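Local coordinates for Ras-associated and pleckstrin homology domains-containing protein 1 (Homo sapiens, PDB 4GMV), which relays localized membrane signals, takes part in regulating lamellipodial dynamics, and brings EVL and VASP to the leading edge of the cell, at residues Gln28-Val33 and Val48-Thr53; Val36-Asp41 and Leu109-Arg114; Leu82-Ile87 and Gln215-Lys220; Val155-Ile160 and Arg262-Gly267. All blocks are in the same frame, centred on the assembly; numbering follows the deposited sequence.

Overall arrangement
The four contacts, all in the coiled-coil, RA and PH portion of a longer protein, illustrate how two compact signalling domains can be built as one unit. Contacts 1 and 2 both use strand 31-38 of the Ras-associating domain: its beginning pairs with strand 43-49, and its end with strand 108-112, their centres about 21 Å apart. Contact 3, centred about 17 Å from contact 2, joins this domain to the pleckstrin homology domain, and Arg114 of contact 2 packs on Ile87 and lies near Glu85 of contact 3. Contact 4, on the PH side, is centred about 24 Å from contact 3; there the Tyr266 hydroxyl packs near the Arg86 guanidinium. Contacts 1 and 4 lie farthest apart, about 31 Å between centres.

Contact 1. Residues Gln28-Val33 and Val48-Thr53; sequences QVKKLV and VDERQT
Lys31 and Asp49 face each other as an antiparallel non-hydrogen-bonded pair, their side chains lying side by side. Along Lys31, CB sits 3.9 Å from Val48 O. The chain then folds back at chi2 (-67°), which brings CD against both Val48 O and, at 3.8 Å, Asp49 CB. Its tip, NZ, is held by the backbone oxygen of Glu26. The neighbouring pair is hydrogen-bonded: Leu32 N gives a straight bond of 2.8 Å to Val48 O, and Val48 N returns one to Leu32 O. Toward Lys30 the ladder fades into a weak bond from Glu50 N to Lys30 O. There Val29 takes over, its CG1 on Asp49 CB at 3.7 Å and its CG2 on Glu50 CG. Asp49 OD1 meanwhile accepts from Arg51 N through its anti lone pair, an Asx turn that leads the chain off the strand toward helix 54-64. This is the first beta hairpin of a ubiquitin-like Ras-associating domain, whose second strand, as in related domains, is probably the one offered to a GTPase.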
loop_
_atom_site.group_PDB
_atom_site.type_symbol
_atom_site.label_atom_id
_atom_site.label_comp_id
_atom_site.label_asym_id
_atom_site.label_seq_id
_atom_site.Cartn_x
_atom_site.Cartn_y
_atom_site.Cartn_z
ATOM N N GLN A 28 -16.303 -20.953 -14.325
ATOM C CA GLN A 28 -15.410 -21.240 -15.455
ATOM C C GLN A 28 -14.002 -20.647 -15.312
ATOM O O GLN A 28 -13.214 -20.675 -16.263
ATOM C CB GLN A 28 -16.057 -20.793 -16.773
ATOM C CG GLN A 28 -16.280 -19.288 -16.895
ATOM C CD GLN A 28 -17.495 -18.927 -17.737
ATOM O OE1 GLN A 28 -18.019 -17.818 -17.633
ATOM N NE2 GLN A 28 -17.954 -19.861 -18.569
ATOM N N VAL A 29 -13.693 -20.125 -14.125
ATOM C CA VAL A 29 -12.406 -19.466 -13.866
ATOM C C VAL A 29 -11.517 -20.266 -12.893
ATOM O O VAL A 29 -12.020 -20.913 -11.970
ATOM C CB VAL A 29 -12.611 -17.991 -13.414
ATOM C CG1 VAL A 29 -13.358 -17.907 -12.085
ATOM C CG2 VAL A 29 -11.291 -17.232 -13.365
ATOM N N LYS A 30 -10.204 -20.223 -13.126
ATOM C CA LYS A 30 -9.220 -20.932 -12.304
ATOM C C LYS A 30 -9.297 -20.542 -10.832
ATOM O O LYS A 30 -9.043 -19.391 -10.475
ATOM C CB LYS A 30 -7.791 -20.693 -12.819
ATOM C CG LYS A 30 -7.326 -21.658 -13.900
ATOM C CD LYS A 30 -7.601 -21.127 -15.301
ATOM C CE LYS A 30 -7.139 -22.108 -16.370
ATOM N NZ LYS A 30 -8.016 -23.310 -16.447
ATOM N N LYS A 31 -9.657 -21.510 -9.992
ATOM C CA LYS A 31 -9.724 -21.310 -8.548
ATOM C C LYS A 31 -8.413 -21.711 -7.880
ATOM O O LYS A 31 -7.770 -22.677 -8.285
ATOM C CB LYS A 31 -10.885 -22.107 -7.947
ATOM C CG LYS A 31 -12.273 -21.709 -8.432
ATOM C CD LYS A 31 -12.659 -20.306 -7.975
ATOM C CE LYS A 31 -14.168 -20.124 -7.885
ATOM N NZ LYS A 31 -14.852 -20.274 -9.198
ATOM N N LEU A 32 -8.018 -20.949 -6.866
ATOM C CA LEU A 32 -6.836 -21.254 -6.068
ATOM C C LEU A 32 -7.213 -21.165 -4.595
ATOM O O LEU A 32 -7.958 -20.268 -4.196
ATOM C CB LEU A 32 -5.706 -20.265 -6.390
ATOM C CG LEU A 32 -4.481 -20.118 -5.474
ATOM C CD1 LEU A 32 -3.470 -21.236 -5.691
ATOM C CD2 LEU A 32 -3.816 -18.762 -5.676
ATOM N N VAL A 33 -6.707 -22.093 -3.791
ATOM C CA VAL A 33 -6.917 -22.018 -2.349
ATOM C C VAL A 33 -5.687 -21.429 -1.683
ATOM O O VAL A 33 -4.608 -22.021 -1.711
ATOM C CB VAL A 33 -7.257 -23.382 -1.709
ATOM C CG1 VAL A 33 -7.484 -23.213 -0.215
ATOM C CG2 VAL A 33 -8.486 -24.000 -2.362
ATOM N N VAL A 48 -10.063 -18.385 -3.813
ATOM C CA VAL A 48 -10.055 -17.176 -4.625
ATOM C C VAL A 48 -9.950 -17.587 -6.090
ATOM O O VAL A 48 -9.648 -18.743 -6.389
ATOM C CB VAL A 48 -8.876 -16.229 -4.264
ATOM C CG1 VAL A 48 -8.892 -15.851 -2.788
ATOM C CG2 VAL A 48 -7.532 -16.835 -4.654
ATOM N N ASP A 49 -10.186 -16.645 -6.999
ATOM C CA ASP A 49 -9.943 -16.886 -8.418
ATOM C C ASP A 49 -9.005 -15.836 -9.002
ATOM O O ASP A 49 -8.746 -14.814 -8.375
ATOM C CB ASP A 49 -11.259 -16.979 -9.213
ATOM C CG ASP A 49 -12.056 -15.688 -9.197
ATOM O OD1 ASP A 49 -11.591 -14.681 -9.769
ATOM O OD2 ASP A 49 -13.157 -15.683 -8.614
ATOM N N GLU A 50 -8.520 -16.088 -10.215
ATOM C CA GLU A 50 -7.534 -15.217 -10.856
ATOM C C GLU A 50 -8.080 -13.892 -11.415
ATOM O O GLU A 50 -7.317 -13.104 -11.978
ATOM C CB GLU A 50 -6.772 -15.981 -11.944
ATOM C CG GLU A 50 -7.624 -16.388 -13.138
ATOM C CD GLU A 50 -6.865 -17.218 -14.153
ATOM O OE1 GLU A 50 -7.466 -17.564 -15.195
ATOM O OE2 GLU A 50 -5.674 -17.526 -13.916
ATOM N N ARG A 51 -9.382 -13.650 -11.268
ATOM C CA ARG A 51 -9.970 -12.368 -11.674
ATOM C C ARG A 51 -10.128 -11.429 -10.483
ATOM O O ARG A 51 -10.267 -10.223 -10.653
ATOM C CB ARG A 51 -11.339 -12.564 -12.342
ATOM C CG ARG A 51 -11.316 -13.211 -13.722
ATOM C CD ARG A 51 -10.262 -12.570 -14.614
ATOM N NE ARG A 51 -9.835 -13.464 -15.688
ATOM C CZ ARG A 51 -8.576 -13.593 -16.099
ATOM N NH1 ARG A 51 -7.604 -12.895 -15.510
ATOM N NH2 ARG A 51 -8.285 -14.432 -17.088
ATOM N N GLN A 52 -10.105 -11.988 -9.282
ATOM C CA GLN A 52 -10.484 -11.234 -8.092
ATOM C C GLN A 52 -9.497 -10.126 -7.725
ATOM O O GLN A 52 -8.287 -10.335 -7.738
ATOM C CB GLN A 52 -10.727 -12.181 -6.914
ATOM C CG GLN A 52 -12.037 -12.952 -7.028
ATOM C CD GLN A 52 -12.395 -13.720 -5.768
ATOM O OE1 GLN A 52 -11.633 -14.559 -5.298
ATOM N NE2 GLN A 52 -13.569 -13.436 -5.220
ATOM N N THR A 53 -10.029 -8.938 -7.447
ATOM C CA THR A 53 -9.260 -7.866 -6.819
ATOM C C THR A 53 -9.179 -8.160 -5.317
ATOM O O THR A 53 -9.968 -8.945 -4.796
ATOM C CB THR A 53 -9.919 -6.475 -6.988
ATOM O OG1 THR A 53 -11.065 -6.365 -6.120
ATOM C CG2 THR A 53 -10.322 -6.216 -8.425
#

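Contact 2. Residues Val36-Asp41 and Leu109-Arg114; sequences VHMSDD and LIFMER
His37 is held through both its backbone N and its backbone O: the N donates to Leu109 O over 2.7 Å, a somewhat bent bond, while the O receives a straighter bond of 2.8 Å from Phe111 N. Two CA-H...O contacts, Val36 to Leu109 O and Ile110 to His37 O, support these. Water adds a polar bridge, since one molecule lies in the plane of the imidazole at His37 ND1 (2.7 Å) and accepts from Leu109 N. The pairing is parallel, and it joins the first and last strands of the Ras-associating domain at the centre of its sheet, the signature of the ubiquitin-like beta-grasp fold. Apolar packing fills the face that carries Phe111. Val36 CG1, anti to the backbone N (chi1 168°), presses on Phe111 CB at 3.5 Å, and its CG2 meets Leu109 CD2. Beside it runs a Met-aromatic contact: Met38 SD stands at the ring edge of Phe111, 5.4 Å from the centroid, and Met38 CE touches Phe111 CD2 at 4.0 Å.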
loop_
_atom_site.group_PDB
_atom_site.type_symbol
_atom_site.label_atom_id
_atom_site.label_comp_id
_atom_site.label_asym_id
_atom_site.label_seq_id
_atom_site.Cartn_x
_atom_site.Cartn_y
_atom_site.Cartn_z
ATOM N N VAL A 36 -4.541 -17.569 4.807
ATOM C CA VAL A 36 -4.663 -16.199 5.268
ATOM C C VAL A 36 -4.515 -16.168 6.786
ATOM O O VAL A 36 -5.301 -16.778 7.501
ATOM C CB VAL A 36 -6.022 -15.603 4.847
ATOM C CG1 VAL A 36 -6.285 -14.292 5.569
ATOM C CG2 VAL A 36 -6.075 -15.394 3.346
ATOM N N HIS A 37 -3.491 -15.471 7.269
ATOM C CA HIS A 37 -3.276 -15.337 8.704
ATOM C C HIS A 37 -4.148 -14.262 9.280
ATOM O O HIS A 37 -4.473 -13.274 8.618
ATOM C CB HIS A 37 -1.811 -15.064 9.021
ATOM C CG HIS A 37 -0.937 -16.289 8.954
ATOM N ND1 HIS A 37 -0.501 -16.803 7.795
ATOM C CD2 HIS A 37 -0.425 -17.104 9.962
ATOM C CE1 HIS A 37 0.257 -17.888 8.039
ATOM N NE2 HIS A 37 0.300 -18.072 9.367
ATOM N N MET A 38 -4.541 -14.468 10.529
ATOM C CA MET A 38 -5.386 -13.542 11.261
ATOM C C MET A 38 -4.516 -12.644 12.128
ATOM O O MET A 38 -3.316 -12.885 12.284
ATOM C CB MET A 38 -6.388 -14.321 12.124
ATOM C CG MET A 38 -7.809 -14.452 11.574
ATOM S SD MET A 38 -8.054 -14.384 9.781
ATOM C CE MET A 38 -9.809 -14.763 9.685
ATOM N N SER A 39 -5.136 -11.608 12.685
ATOM C CA SER A 39 -4.471 -10.664 13.572
ATOM C C SER A 39 -3.692 -11.338 14.707
ATOM O O SER A 39 -2.699 -10.792 15.185
ATOM C CB SER A 39 -5.500 -9.701 14.163
ATOM O OG SER A 39 -4.857 -8.615 14.801
ATOM N N ASP A 40 -4.146 -12.521 15.119
ATOM C CA ASP A 40 -3.561 -13.261 16.241
ATOM C C ASP A 40 -2.634 -14.415 15.821
ATOM O O ASP A 40 -2.289 -15.276 16.641
ATOM C CB ASP A 40 -4.678 -13.788 17.146
ATOM C CG ASP A 40 -5.683 -14.659 16.399
ATOM O OD1 ASP A 40 -6.783 -14.892 16.947
ATOM O OD2 ASP A 40 -5.384 -15.117 15.275
ATOM N N ASP A 41 -2.250 -14.419 14.546
ATOM C CA ASP A 41 -1.373 -15.438 13.931
ATOM C C ASP A 41 -1.982 -16.846 13.794
ATOM O O ASP A 41 -1.278 -17.807 13.477
ATOM C CB ASP A 41 0.020 -15.488 14.593
ATOM C CG ASP A 41 1.133 -15.861 13.607
ATOM O OD1 ASP A 41 1.037 -15.492 12.412
ATOM O OD2 ASP A 41 2.116 -16.512 14.028
ATOM N N LEU A 109 0.073 -13.868 4.349
ATOM C CA LEU A 109 -0.981 -12.981 3.905
ATOM C C LEU A 109 -1.872 -12.756 5.110
ATOM O O LEU A 109 -2.581 -13.663 5.539
ATOM C CB LEU A 109 -1.732 -13.618 2.741
ATOM C CG LEU A 109 -2.625 -12.814 1.810
ATOM C CD1 LEU A 109 -1.875 -11.683 1.104
ATOM C CD2 LEU A 109 -3.197 -13.784 0.792
ATOM N N ILE A 110 -1.790 -11.553 5.681
ATOM C CA ILE A 110 -2.516 -11.222 6.906
ATOM C C ILE A 110 -3.796 -10.419 6.629
ATOM O O ILE A 110 -3.777 -9.413 5.929
ATOM C CB ILE A 110 -1.613 -10.488 7.931
ATOM C CG1 ILE A 110 -0.296 -11.253 8.138
ATOM C CG2 ILE A 110 -2.344 -10.335 9.260
ATOM C CD1 ILE A 110 0.816 -10.444 8.772
ATOM N N PHE A 111 -4.907 -10.907 7.171
ATOM C CA PHE A 111 -6.186 -10.207 7.134
ATOM C C PHE A 111 -6.363 -9.521 8.480
ATOM O O PHE A 111 -6.486 -10.181 9.509
ATOM C CB PHE A 111 -7.333 -11.188 6.857
ATOM C CG PHE A 111 -8.705 -10.590 7.000
ATOM C CD1 PHE A 111 -9.078 -9.481 6.261
ATOM C CD2 PHE A 111 -9.632 -11.156 7.869
ATOM C CE1 PHE A 111 -10.342 -8.934 6.395
ATOM C CE2 PHE A 111 -10.901 -10.618 8.008
ATOM C CZ PHE A 111 -11.256 -9.501 7.267
ATOM N N MET A 112 -6.323 -8.190 8.461
ATOM C CA MET A 112 -6.455 -7.394 9.675
ATOM C C MET A 112 -6.799 -5.928 9.391
ATOM O O MET A 112 -6.795 -5.474 8.227
ATOM C CB MET A 112 -5.200 -7.521 10.572
ATOM C CG MET A 112 -3.922 -6.882 10.025
ATOM S SD MET A 112 -2.443 -7.118 11.057
ATOM C CE MET A 112 -2.885 -6.266 12.579
ATOM N N GLU A 113 -7.144 -5.236 10.475
ATOM C CA GLU A 113 -7.369 -3.792 10.556
ATOM C C GLU A 113 -6.026 -3.095 10.483
ATOM O O GLU A 113 -5.000 -3.672 10.812
ATOM C CB GLU A 113 -8.010 -3.435 11.914
ATOM C CG GLU A 113 -9.318 -4.138 12.221
ATOM C CD GLU A 113 -10.266 -3.286 13.041
ATOM O OE1 GLU A 113 -10.457 -3.569 14.261
ATOM O OE2 GLU A 113 -10.818 -2.329 12.463
ATOM N N ARG A 114 -6.039 -1.833 10.090
ATOM C CA ARG A 114 -4.814 -1.118 9.720
ATOM C C ARG A 114 -5.109 0.362 9.527
ATOM O O ARG A 114 -5.388 0.801 8.398
ATOM C CB ARG A 114 -4.234 -1.641 8.385
ATOM C CG ARG A 114 -3.860 -3.118 8.290
ATOM C CD ARG A 114 -2.578 -3.497 9.014
ATOM N NE ARG A 114 -1.566 -2.443 9.029
ATOM C CZ ARG A 114 -0.251 -2.669 9.094
ATOM N NH1 ARG A 114 0.219 -3.913 9.128
ATOM N NH2 ARG A 114 0.599 -1.651 9.117
HETATM O O HOH W 1 -0.628 -16.727 5.065
#

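Contact 3. Residues Leu82-Ile87 and Gln215-Lys220; sequences LQMERI and QDYRNK
Gln215 lays its extended side chain across the peptide linking Gln83 to Met84: its CD is 3.6 Å from Gln83 C, and its OE1 comes closer still to the same carbon. The amide end continues toward Glu85, where Gln215 NE2 lies 3.2 Å from Glu85 CG; the two side chains cross at about a right angle, with the amide and carboxylate planes 68° apart. The backbone is tied as well, Gln215 N donating to Gln83 O at 2.8 Å from a position tilted out of the carbonyl plane. Gln83 and Met84 both face Val79 in a G1 beta bulge, a kink in the hairpin of strands 74-79 and 84-87; Leu82 O and Gln83 O, at and just before this kink, both accept from 215-220. Strand 84-87 belongs to the Ras-associating domain and 215-220 to the PH domain, so the contact is an interdomain seam, continued by backbone pairing of Glu85 with Tyr213. Tyr217 enters it tip first, OH donating to Leu82 O over 2.7 Å, almost in line with the C=O bond. Met84 CE rests 3.4 Å from that same Tyr217 OH. ABL1 phosphorylates this tyrosine, unmodified here; a phosphate on its oxygen would take away the hydrogen donated to Leu82 O and would probably not fit this buried position without rearrangement. Farther out, the aliphatic part of Lys220 crosses the Gln83 side chain at a slant.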
loop_
_atom_site.group_PDB
_atom_site.type_symbol
_atom_site.label_atom_id
_atom_site.label_comp_id
_atom_site.label_asym_id
_atom_site.label_seq_id
_atom_site.Cartn_x
_atom_site.Cartn_y
_atom_site.Cartn_z
ATOM N N LEU A 82 12.981 -10.522 3.557
ATOM C CA LEU A 82 13.486 -9.161 3.461
ATOM C C LEU A 82 12.993 -8.275 4.611
ATOM O O LEU A 82 13.238 -7.071 4.621
ATOM C CB LEU A 82 13.148 -8.570 2.087
ATOM C CG LEU A 82 13.755 -9.271 0.857
ATOM C CD1 LEU A 82 13.204 -8.700 -0.446
ATOM C CD2 LEU A 82 15.282 -9.224 0.864
ATOM N N GLN A 83 12.333 -8.899 5.586
ATOM C CA GLN A 83 11.730 -8.217 6.733
ATOM C C GLN A 83 11.040 -6.891 6.382
ATOM O O GLN A 83 11.419 -5.819 6.866
ATOM C CB GLN A 83 12.739 -8.033 7.863
ATOM C CG GLN A 83 12.970 -9.279 8.707
ATOM C CD GLN A 83 13.953 -9.039 9.835
ATOM O OE1 GLN A 83 14.161 -7.900 10.269
ATOM N NE2 GLN A 83 14.575 -10.110 10.313
ATOM N N MET A 84 10.023 -6.989 5.533
ATOM C CA MET A 84 9.231 -5.843 5.140
ATOM C C MET A 84 7.795 -6.258 4.833
ATOM O O MET A 84 7.499 -7.434 4.627
ATOM C CB MET A 84 9.877 -5.106 3.945
ATOM C CG MET A 84 9.894 -5.871 2.630
ATOM S SD MET A 84 10.664 -4.949 1.273
ATOM C CE MET A 84 12.396 -5.201 1.630
ATOM N N GLU A 85 6.901 -5.285 4.814
ATOM C CA GLU A 85 5.512 -5.536 4.463
ATOM C C GLU A 85 4.920 -4.379 3.691
ATOM O O GLU A 85 5.352 -3.227 3.850
ATOM C CB GLU A 85 4.646 -5.833 5.692
ATOM C CG GLU A 85 5.169 -5.330 7.024
ATOM C CD GLU A 85 4.085 -4.722 7.880
ATOM O OE1 GLU A 85 3.800 -5.271 8.975
ATOM O OE2 GLU A 85 3.539 -3.672 7.465
ATOM N N ARG A 86 3.959 -4.694 2.823
ATOM C CA ARG A 86 3.075 -3.674 2.300
ATOM C C ARG A 86 1.636 -4.141 2.325
ATOM O O ARG A 86 1.319 -5.306 2.038
ATOM C CB ARG A 86 3.490 -3.195 0.909
ATOM C CG ARG A 86 3.016 -4.042 -0.240
ATOM C CD ARG A 86 3.211 -3.274 -1.520
ATOM N NE ARG A 86 2.708 -4.057 -2.646
ATOM C CZ ARG A 86 1.593 -3.764 -3.289
ATOM N NH1 ARG A 86 0.900 -2.682 -2.948
ATOM N NH2 ARG A 86 1.190 -4.534 -4.296
ATOM N N ILE A 87 0.783 -3.209 2.733
ATOM C CA ILE A 87 -0.658 -3.377 2.786
ATOM C C ILE A 87 -1.121 -3.207 1.340
ATOM O O ILE A 87 -0.999 -2.121 0.817
ATOM C CB ILE A 87 -1.283 -2.254 3.643
ATOM C CG1 ILE A 87 -0.865 -2.393 5.110
ATOM C CG2 ILE A 87 -2.788 -2.221 3.471
ATOM C CD1 ILE A 87 -1.063 -1.143 5.958
ATOM N N GLN A 215 10.797 -3.665 8.572
ATOM C CA GLN A 215 10.575 -4.134 9.940
ATOM C C GLN A 215 11.932 -4.287 10.643
ATOM O O GLN A 215 12.786 -5.055 10.188
ATOM C CB GLN A 215 9.841 -5.499 9.958
ATOM C CG GLN A 215 8.707 -5.699 8.943
ATOM C CD GLN A 215 8.290 -7.172 8.764
ATOM O OE1 GLN A 215 9.127 -8.080 8.696
ATOM N NE2 GLN A 215 6.981 -7.407 8.679
ATOM N N ASP A 216 12.118 -3.557 11.744
ATOM C CA ASP A 216 13.279 -3.698 12.640
ATOM C C ASP A 216 14.632 -3.491 11.936
ATOM O O ASP A 216 15.606 -4.213 12.188
ATOM C CB ASP A 216 13.222 -5.041 13.390
ATOM C CG ASP A 216 14.251 -5.145 14.504
ATOM O OD1 ASP A 216 14.733 -6.270 14.756
ATOM O OD2 ASP A 216 14.595 -4.108 15.115
ATOM N N TYR A 217 14.689 -2.471 11.080
ATOM C CA TYR A 217 15.865 -2.208 10.248
ATOM C C TYR A 217 17.025 -1.560 10.992
ATOM O O TYR A 217 18.164 -1.598 10.523
ATOM C CB TYR A 217 15.481 -1.379 9.022
ATOM C CG TYR A 217 14.878 -2.189 7.900
ATOM C CD1 TYR A 217 14.518 -3.523 8.089
ATOM C CD2 TYR A 217 14.648 -1.617 6.654
ATOM C CE1 TYR A 217 13.955 -4.268 7.067
ATOM C CE2 TYR A 217 14.081 -2.353 5.632
ATOM C CZ TYR A 217 13.742 -3.679 5.843
ATOM O OH TYR A 217 13.185 -4.416 4.824
ATOM N N ARG A 218 16.732 -0.972 12.149
ATOM C CA ARG A 218 17.750 -0.409 13.031
ATOM C C ARG A 218 18.742 -1.492 13.440
ATOM O O ARG A 218 19.944 -1.239 13.560
ATOM C CB ARG A 218 17.078 0.169 14.264
ATOM C CG ARG A 218 17.822 1.305 14.929
ATOM C CD ARG A 218 16.967 1.883 16.041
ATOM N NE ARG A 218 17.731 2.801 16.880
ATOM C CZ ARG A 218 18.530 2.429 17.873
ATOM N NH1 ARG A 218 18.683 1.144 18.172
ATOM N NH2 ARG A 218 19.179 3.351 18.572
ATOM N N ASN A 219 18.225 -2.700 13.653
ATOM C CA ASN A 219 19.060 -3.860 13.922
ATOM C C ASN A 219 19.615 -4.487 12.653
ATOM O O ASN A 219 20.827 -4.559 12.477
ATOM C CB ASN A 219 18.298 -4.903 14.746
ATOM C CG ASN A 219 18.623 -4.825 16.224
ATOM O OD1 ASN A 219 19.110 -5.794 16.809
ATOM N ND2 ASN A 219 18.380 -3.664 16.834
ATOM N N LYS A 220 18.721 -4.915 11.770
ATOM C CA LYS A 220 19.077 -5.661 10.558
ATOM C C LYS A 220 20.026 -4.920 9.609
ATOM O O LYS A 220 20.918 -5.537 9.029
ATOM C CB LYS A 220 17.803 -6.083 9.812
ATOM C CG LYS A 220 18.003 -7.013 8.625
ATOM C CD LYS A 220 16.660 -7.319 7.965
ATOM C CE LYS A 220 16.791 -8.262 6.778
ATOM N NZ LYS A 220 17.196 -9.637 7.186
#

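Contact 4. Residues Val155-Ile160 and Arg262-Gly267; sequences VTVPEI and RIAKYG
The pyrrolidine ring of Pro158 turns its CG-CD side to Ile263, with Pro158 CD 3.9 Å from Ile263 CG2 and Pro158 CG near Ile263 CD1. On the helix itself, the ring of Tyr266 has Lys265 CG over one face, offset toward the rim, and Arg262 O at its edge in the ring plane. Across the contact itself, branched side chains do the packing. Val155 splits its two methyls, CG1 going to Ile263 CG2 at 4.0 Å and CG2 to Gly267 CA at 3.8 Å, where the helix ends with positive phi. Val157 sets both methyls on Ala264, CG1 3.9 Å from Ala264 CB and CG2 equally near Ala264 CA. The segment leading into the first PH strand thus lies along the end of helix 251-266, the C-terminal helix of the PH domain. No hydrogen bond crosses between the two segments; what holds them to each other is apolar contact, which probably depends on shape more than on direction.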
loop_
_atom_site.group_PDB
_atom_site.type_symbol
_atom_site.label_atom_id
_atom_site.label_comp_id
_atom_site.label_asym_id
_atom_site.label_seq_id
_atom_site.Cartn_x
_atom_site.Cartn_y
_atom_site.Cartn_z
ATOM N N VAL A 155 -4.097 14.421 -11.240
ATOM C CA VAL A 155 -3.871 14.395 -9.803
ATOM C C VAL A 155 -2.794 15.408 -9.425
ATOM O O VAL A 155 -1.746 15.494 -10.076
ATOM C CB VAL A 155 -3.492 12.986 -9.306
ATOM C CG1 VAL A 155 -3.115 13.017 -7.834
ATOM C CG2 VAL A 155 -4.643 12.023 -9.540
ATOM N N THR A 156 -3.082 16.192 -8.391
ATOM C CA THR A 156 -2.116 17.140 -7.865
ATOM C C THR A 156 -1.318 16.426 -6.783
ATOM O O THR A 156 -1.713 16.395 -5.610
ATOM C CB THR A 156 -2.771 18.445 -7.336
ATOM O OG1 THR A 156 -3.480 18.186 -6.114
ATOM C CG2 THR A 156 -3.728 19.050 -8.382
ATOM N N VAL A 157 -0.214 15.809 -7.202
ATOM C CA VAL A 157 0.716 15.165 -6.278
ATOM C C VAL A 157 1.224 16.242 -5.315
ATOM O O VAL A 157 1.779 17.255 -5.759
ATOM C CB VAL A 157 1.896 14.487 -7.021
ATOM C CG1 VAL A 157 2.909 13.907 -6.040
ATOM C CG2 VAL A 157 1.390 13.400 -7.961
ATOM N N PRO A 158 0.999 16.046 -3.998
ATOM C CA PRO A 158 1.461 16.991 -2.973
ATOM C C PRO A 158 2.971 17.180 -3.028
ATOM O O PRO A 158 3.697 16.254 -3.404
ATOM C CB PRO A 158 1.066 16.310 -1.657
ATOM C CG PRO A 158 0.858 14.872 -2.006
ATOM C CD PRO A 158 0.312 14.891 -3.401
ATOM N N GLU A 159 3.438 18.364 -2.655
ATOM C CA GLU A 159 4.860 18.678 -2.759
ATOM C C GLU A 159 5.658 18.210 -1.537
ATOM O O GLU A 159 5.899 18.971 -0.595
ATOM C CB GLU A 159 5.075 20.175 -3.063
ATOM C CG GLU A 159 4.570 20.625 -4.435
ATOM C CD GLU A 159 5.296 19.967 -5.611
ATOM O OE1 GLU A 159 5.530 18.736 -5.585
ATOM O OE2 GLU A 159 5.621 20.681 -6.583
ATOM N N ILE A 160 6.063 16.945 -1.570
ATOM C CA ILE A 160 6.816 16.345 -0.472
ATOM C C ILE A 160 8.321 16.505 -0.717
ATOM O O ILE A 160 8.835 16.158 -1.787
ATOM C CB ILE A 160 6.444 14.848 -0.272
ATOM C CG1 ILE A 160 4.929 14.667 -0.061
ATOM C CG2 ILE A 160 7.231 14.227 0.878
ATOM C CD1 ILE A 160 4.375 15.230 1.235
ATOM N N ARG A 262 2.268 6.800 -2.516
ATOM C CA ARG A 262 1.014 6.109 -2.848
ATOM C C ARG A 262 0.085 6.968 -3.690
ATOM O O ARG A 262 -0.578 6.455 -4.592
ATOM C CB ARG A 262 0.294 5.620 -1.602
ATOM C CG ARG A 262 0.980 4.431 -0.967
ATOM C CD ARG A 262 0.340 4.079 0.355
ATOM N NE ARG A 262 -1.042 3.594 0.231
ATOM C CZ ARG A 262 -2.091 4.190 0.788
ATOM N NH1 ARG A 262 -1.902 5.305 1.472
ATOM N NH2 ARG A 262 -3.325 3.696 0.645
ATOM N N ILE A 263 0.041 8.267 -3.409
ATOM C CA ILE A 263 -0.744 9.177 -4.229
ATOM C C ILE A 263 -0.108 9.287 -5.620
ATOM O O ILE A 263 -0.784 9.120 -6.624
ATOM C CB ILE A 263 -0.890 10.559 -3.561
ATOM C CG1 ILE A 263 -1.773 10.441 -2.314
ATOM C CG2 ILE A 263 -1.456 11.583 -4.539
ATOM C CD1 ILE A 263 -1.524 11.514 -1.266
ATOM N N ALA A 264 1.198 9.532 -5.661
ATOM C CA ALA A 264 1.944 9.648 -6.923
ATOM C C ALA A 264 1.921 8.371 -7.772
ATOM O O ALA A 264 1.861 8.443 -8.979
ATOM C CB ALA A 264 3.378 10.086 -6.655
ATOM N N LYS A 265 1.959 7.206 -7.139
ATOM C CA LYS A 265 1.867 5.947 -7.881
ATOM C C LYS A 265 0.438 5.633 -8.362
ATOM O O LYS A 265 0.233 5.375 -9.545
ATOM C CB LYS A 265 2.466 4.791 -7.065
ATOM C CG LYS A 265 2.437 3.433 -7.748
ATOM C CD LYS A 265 3.437 2.457 -7.130
ATOM C CE LYS A 265 3.367 1.094 -7.805
ATOM N NZ LYS A 265 3.886 1.101 -9.219
ATOM N N TYR A 266 -0.549 5.676 -7.465
ATOM C CA TYR A 266 -1.901 5.182 -7.809
ATOM C C TYR A 266 -2.938 6.243 -8.279
ATOM O O TYR A 266 -3.901 5.913 -8.994
ATOM C CB TYR A 266 -2.442 4.287 -6.686
ATOM C CG TYR A 266 -1.513 3.127 -6.352
ATOM C CD1 TYR A 266 -1.615 1.917 -7.024
ATOM C CD2 TYR A 266 -0.522 3.250 -5.394
ATOM C CE1 TYR A 266 -0.773 0.856 -6.738
ATOM C CE2 TYR A 266 0.339 2.197 -5.117
ATOM C CZ TYR A 266 0.201 1.007 -5.798
ATOM O OH TYR A 266 1.041 -0.040 -5.549
ATOM N N GLY A 267 -2.725 7.506 -7.903
ATOM C CA GLY A 267 -3.582 8.615 -8.357
ATOM C C GLY A 267 -5.048 8.541 -7.951
ATOM O O GLY A 267 -5.381 8.185 -6.812
#